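Probable glutamine synthetase (Pseudomonas aeruginosa, PDB 4HPP) belongs to the glutamine synthetase family, pairing an N-terminal beta domain with a catalytic domain that holds magnesium and glutamic acid in the model. Local coordinates at residues 35-47 / 59-71. Numbering follows the deposited sequence.
Sequences LASGCGWVPANSS and PWGSHGDLRLLPD
Ser37 O is gripped by the guanidinium of Arg67 through two hydrogen bonds, a firm one from NE at 2.8 Å and a weak one from NH2 at 3.1 Å. Arg67 leaves its strand away from 35-47, but bends at chi2 (-50°) and chi3 (-61°), which folds the chain back and lays one guanidinium face over Cys39 C and Gly40 N. Alongside, Cys39 and Leu68 form an antiparallel hydrogen-bonded pair, Leu68 N to Cys39 O being 2.8 Å and nearly straight (173°). Trp41 and Leu66 form the next such pair, its bond from Trp41 N rising above the plane of the Leu66 carbonyl. Gly38, with positive phi, brings its CA to 3.2 Å from Leu68 O in a CA-H...O contact. Farther on, Pro43 wedges in by its ring carbons, CB 3.9 Å from Trp60 CB and CG 3.8 Å from Leu66 CG, while Ser47 OG, hydrogen-bonded to Ser58 OG, lies at the Trp60 indole edge near CD1. Asp65 OD2 makes a salt bridge to Arg308 of the second subunit, a residue of the glutamic acid pocket. Strand 39-41 thus borders the N-terminal domain sheet beside 66-78, with Cys39, Trp41 and Leu68 packed against strand 9-15 and Trp60 against helix 410-427.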
loop_
_atom_site.group_PDB
_atom_site.type_symbol
_atom_site.label_atom_id
_atom_site.label_comp_id
_atom_site.label_asym_id
_atom_site.label_seq_id
_atom_site.Cartn_x
_atom_site.Cartn_y
_atom_site.Cartn_z
ATOM N N LEU A 35 43.953 -14.655 3.140
ATOM C CA LEU A 35 44.819 -13.774 2.348
ATOM C C LEU A 35 46.031 -14.441 1.661
ATOM O O LEU A 35 46.336 -14.103 0.513
ATOM C CB LEU A 35 45.280 -12.567 3.162
ATOM C CG LEU A 35 44.407 -11.317 3.303
ATOM C CD1 LEU A 35 45.126 -10.319 4.217
ATOM C CD2 LEU A 35 44.107 -10.691 1.957
ATOM N N ALA A 36 46.710 -15.368 2.340
ATOM C CA ALA A 36 47.916 -16.003 1.771
ATOM C C ALA A 36 47.656 -17.020 0.642
ATOM O O ALA A 36 48.476 -17.135 -0.298
ATOM C CB ALA A 36 48.786 -16.621 2.868
ATOM N N SER A 37 46.539 -17.745 0.744
ATOM C CA SER A 37 46.170 -18.789 -0.220
ATOM C C SER A 37 45.279 -18.207 -1.315
ATOM O O SER A 37 45.118 -18.806 -2.360
ATOM C CB SER A 37 45.359 -19.907 0.492
ATOM O OG SER A 37 44.123 -19.386 1.052
ATOM N N GLY A 38 44.660 -17.061 -1.034
ATOM C CA GLY A 38 43.579 -16.532 -1.842
ATOM C C GLY A 38 42.465 -17.551 -1.870
ATOM O O GLY A 38 42.229 -18.207 -0.850
ATOM N N CYS A 39 41.820 -17.689 -3.048
ATOM C CA CYS A 39 40.735 -18.645 -3.331
ATOM C C CYS A 39 40.960 -19.331 -4.651
ATOM O O CYS A 39 41.634 -18.781 -5.530
ATOM C CB CYS A 39 39.377 -17.934 -3.405
ATOM S SG CYS A 39 39.138 -16.819 -4.820
ATOM N N GLY A 40 40.358 -20.504 -4.828
ATOM C CA GLY A 40 40.459 -21.216 -6.098
ATOM C C GLY A 40 39.923 -20.424 -7.292
ATOM O O GLY A 40 39.169 -19.482 -7.141
ATOM N N TRP A 41 40.350 -20.781 -8.493
ATOM C CA TRP A 41 39.807 -20.180 -9.720
ATOM C C TRP A 41 40.127 -21.110 -10.840
ATOM O O TRP A 41 41.049 -21.913 -10.727
ATOM C CB TRP A 41 40.441 -18.804 -9.941
ATOM C CG TRP A 41 39.675 -17.947 -10.881
ATOM C CD1 TRP A 41 40.061 -17.505 -12.145
ATOM C CD2 TRP A 41 38.304 -17.437 -10.695
ATOM N NE1 TRP A 41 39.051 -16.750 -12.727
ATOM C CE2 TRP A 41 37.986 -16.659 -11.892
ATOM C CE3 TRP A 41 37.375 -17.509 -9.683
ATOM C CZ2 TRP A 41 36.777 -16.011 -12.034
ATOM C CZ3 TRP A 41 36.177 -16.836 -9.835
ATOM C CH2 TRP A 41 35.871 -16.128 -10.979
ATOM N N VAL A 42 39.375 -21.054 -11.923
ATOM C CA VAL A 42 39.455 -22.082 -13.006
ATOM C C VAL A 42 40.001 -21.331 -14.236
ATOM O O VAL A 42 39.460 -20.285 -14.587
ATOM C CB VAL A 42 38.056 -22.731 -13.239
ATOM C CG1 VAL A 42 37.993 -23.580 -14.504
ATOM C CG2 VAL A 42 37.641 -23.559 -12.029
ATOM N N PRO A 43 41.103 -21.811 -14.857
ATOM C CA PRO A 43 41.704 -21.084 -15.986
ATOM C C PRO A 43 40.737 -20.864 -17.156
ATOM O O PRO A 43 40.796 -19.811 -17.827
ATOM C CB PRO A 43 42.829 -22.013 -16.439
ATOM C CG PRO A 43 43.121 -22.884 -15.264
ATOM C CD PRO A 43 41.756 -23.121 -14.680
ATOM N N ALA A 44 39.849 -21.835 -17.381
ATOM C CA ALA A 44 38.909 -21.779 -18.504
ATOM C C ALA A 44 37.906 -20.607 -18.413
ATOM O O ALA A 44 37.273 -20.264 -19.442
ATOM C CB ALA A 44 38.189 -23.118 -18.711
ATOM N N ASN A 45 37.789 -19.995 -17.221
ATOM C CA ASN A 45 36.937 -18.801 -17.024
ATOM C C ASN A 45 37.429 -17.638 -17.873
ATOM O O ASN A 45 36.640 -16.798 -18.316
ATOM C CB ASN A 45 36.907 -18.357 -15.572
ATOM C CG ASN A 45 36.257 -19.373 -14.669
ATOM O OD1 ASN A 45 35.479 -20.196 -15.118
ATOM N ND2 ASN A 45 36.561 -19.306 -13.376
ATOM N N SER A 46 38.739 -17.618 -18.118
ATOM C CA SER A 46 39.352 -16.615 -18.985
ATOM C C SER A 46 39.019 -16.817 -20.476
ATOM O O SER A 46 39.270 -15.925 -21.301
ATOM C CB SER A 46 40.860 -16.567 -18.768
ATOM O OG SER A 46 41.167 -16.473 -17.383
ATOM N N SER A 47 38.409 -17.939 -20.830
ATOM C CA SER A 47 37.863 -18.030 -22.178
ATOM C C SER A 47 36.367 -17.683 -22.260
ATOM O O SER A 47 35.769 -17.922 -23.317
ATOM C CB SER A 47 38.096 -19.425 -22.802
ATOM O OG SER A 47 39.407 -19.951 -22.589
ATOM N N PRO A 59 42.514 -22.775 -24.819
ATOM C CA PRO A 59 43.697 -23.558 -24.504
ATOM C C PRO A 59 43.603 -24.233 -23.142
ATOM O O PRO A 59 44.524 -24.984 -22.779
ATOM C CB PRO A 59 44.839 -22.513 -24.485
ATOM C CG PRO A 59 44.236 -21.217 -24.897
ATOM C CD PRO A 59 42.757 -21.341 -24.626
ATOM N N TRP A 60 42.505 -23.995 -22.417
ATOM C CA TRP A 60 42.492 -24.233 -20.963
ATOM C C TRP A 60 41.711 -25.409 -20.451
ATOM O O TRP A 60 41.828 -25.746 -19.261
ATOM C CB TRP A 60 42.113 -22.959 -20.195
ATOM C CG TRP A 60 43.024 -21.804 -20.511
ATOM C CD1 TRP A 60 42.693 -20.613 -21.132
ATOM C CD2 TRP A 60 44.484 -21.718 -20.262
ATOM N NE1 TRP A 60 43.811 -19.809 -21.269
ATOM C CE2 TRP A 60 44.909 -20.412 -20.778
ATOM C CE3 TRP A 60 45.449 -22.572 -19.680
ATOM C CZ2 TRP A 60 46.229 -19.994 -20.721
ATOM C CZ3 TRP A 60 46.785 -22.130 -19.623
ATOM C CH2 TRP A 60 47.164 -20.877 -20.142
ATOM N N GLY A 61 40.926 -26.049 -21.320
ATOM C CA GLY A 61 40.239 -27.294 -20.964
ATOM C C GLY A 61 41.222 -28.351 -20.462
ATOM O O GLY A 61 42.379 -28.412 -20.910
ATOM N N SER A 62 40.759 -29.192 -19.536
ATOM C CA SER A 62 41.640 -30.071 -18.752
ATOM C C SER A 62 42.468 -29.258 -17.754
ATOM O O SER A 62 42.078 -29.150 -16.583
ATOM C CB SER A 62 42.541 -30.951 -19.637
ATOM O OG SER A 62 43.587 -31.537 -18.872
ATOM N N HIS A 63 43.572 -28.678 -18.249
ATOM C CA HIS A 63 44.573 -27.920 -17.459
ATOM C C HIS A 63 44.216 -27.639 -15.997
ATOM O O HIS A 63 43.047 -27.352 -15.650
ATOM C CB HIS A 63 45.037 -26.624 -18.182
ATOM C CG HIS A 63 46.006 -26.845 -19.366
ATOM N ND1 HIS A 63 46.849 -27.908 -19.453
ATOM C CD2 HIS A 63 46.261 -26.057 -20.499
ATOM C CE1 HIS A 63 47.579 -27.813 -20.590
ATOM N NE2 HIS A 63 47.217 -26.681 -21.227
ATOM N N GLY A 64 45.244 -27.732 -15.143
ATOM C CA GLY A 64 45.112 -27.638 -13.688
ATOM C C GLY A 64 44.689 -26.248 -13.269
ATOM O O GLY A 64 45.161 -25.269 -13.852
ATOM N N ASP A 65 43.799 -26.169 -12.272
ATOM C CA ASP A 65 43.262 -24.894 -11.756
ATOM C C ASP A 65 44.207 -23.940 -10.929
ATOM O O ASP A 65 45.279 -24.341 -10.484
ATOM C CB ASP A 65 41.867 -25.096 -11.118
ATOM C CG ASP A 65 41.856 -26.103 -9.976
ATOM O OD1 ASP A 65 42.753 -26.980 -9.899
ATOM O OD2 ASP A 65 40.908 -26.014 -9.158
ATOM N N LEU A 66 43.787 -22.680 -10.765
ATOM C CA LEU A 66 44.649 -21.576 -10.312
ATOM C C LEU A 66 44.281 -21.029 -8.922
ATOM O O LEU A 66 43.250 -21.379 -8.362
ATOM C CB LEU A 66 44.521 -20.407 -11.303
ATOM C CG LEU A 66 44.869 -20.568 -12.779
ATOM C CD1 LEU A 66 44.191 -19.508 -13.613
ATOM C CD2 LEU A 66 46.361 -20.494 -12.982
ATOM N N ARG A 67 45.115 -20.123 -8.399
ATOM C CA ARG A 67 44.777 -19.353 -7.216
ATOM C C ARG A 67 44.547 -17.913 -7.606
ATOM O O ARG A 67 45.284 -17.405 -8.406
ATOM C CB ARG A 67 45.899 -19.355 -6.197
ATOM C CG ARG A 67 46.293 -20.701 -5.662
ATOM C CD ARG A 67 45.108 -21.513 -5.173
ATOM N NE ARG A 67 44.387 -20.884 -4.074
ATOM C CZ ARG A 67 43.382 -21.474 -3.439
ATOM N NH1 ARG A 67 43.018 -22.696 -3.806
ATOM N NH2 ARG A 67 42.735 -20.850 -2.462
ATOM N N LEU A 68 43.524 -17.287 -7.011
ATOM C CA LEU A 68 43.236 -15.879 -7.132
ATOM C C LEU A 68 43.719 -15.258 -5.829
ATOM O O LEU A 68 43.095 -15.441 -4.765
ATOM C CB LEU A 68 41.725 -15.628 -7.276
ATOM C CG LEU A 68 41.321 -14.145 -7.380
ATOM C CD1 LEU A 68 42.213 -13.441 -8.409
ATOM C CD2 LEU A 68 39.845 -13.884 -7.707
ATOM N N LEU A 69 44.811 -14.517 -5.933
ATOM C CA LEU A 69 45.572 -14.070 -4.764
ATOM C C LEU A 69 45.327 -12.579 -4.513
ATOM O O LEU A 69 45.903 -11.749 -5.208
ATOM C CB LEU A 69 47.062 -14.288 -5.032
ATOM C CG LEU A 69 47.899 -14.802 -3.860
ATOM C CD1 LEU A 69 47.453 -16.201 -3.498
ATOM C CD2 LEU A 69 49.369 -14.789 -4.250
ATOM N N PRO A 70 44.452 -12.239 -3.551
ATOM C CA PRO A 70 44.105 -10.832 -3.250
ATOM C C PRO A 70 45.348 -9.992 -2.919
ATOM O O PRO A 70 46.219 -10.426 -2.160
ATOM C CB PRO A 70 43.200 -10.936 -2.015
ATOM C CG PRO A 70 43.494 -12.291 -1.453
ATOM C CD PRO A 70 43.807 -13.178 -2.625
ATOM N N ASP A 71 45.448 -8.818 -3.530
ATOM C CA ASP A 71 46.515 -7.923 -3.207
ATOM C C ASP A 71 45.962 -7.032 -2.101
ATOM O O ASP A 71 44.979 -6.327 -2.325
ATOM C CB ASP A 71 46.888 -7.107 -4.417
ATOM C CG ASP A 71 47.478 -5.769 -4.051
ATOM O OD1 ASP A 71 48.172 -5.671 -3.013
ATOM O OD2 ASP A 71 47.232 -4.795 -4.784
#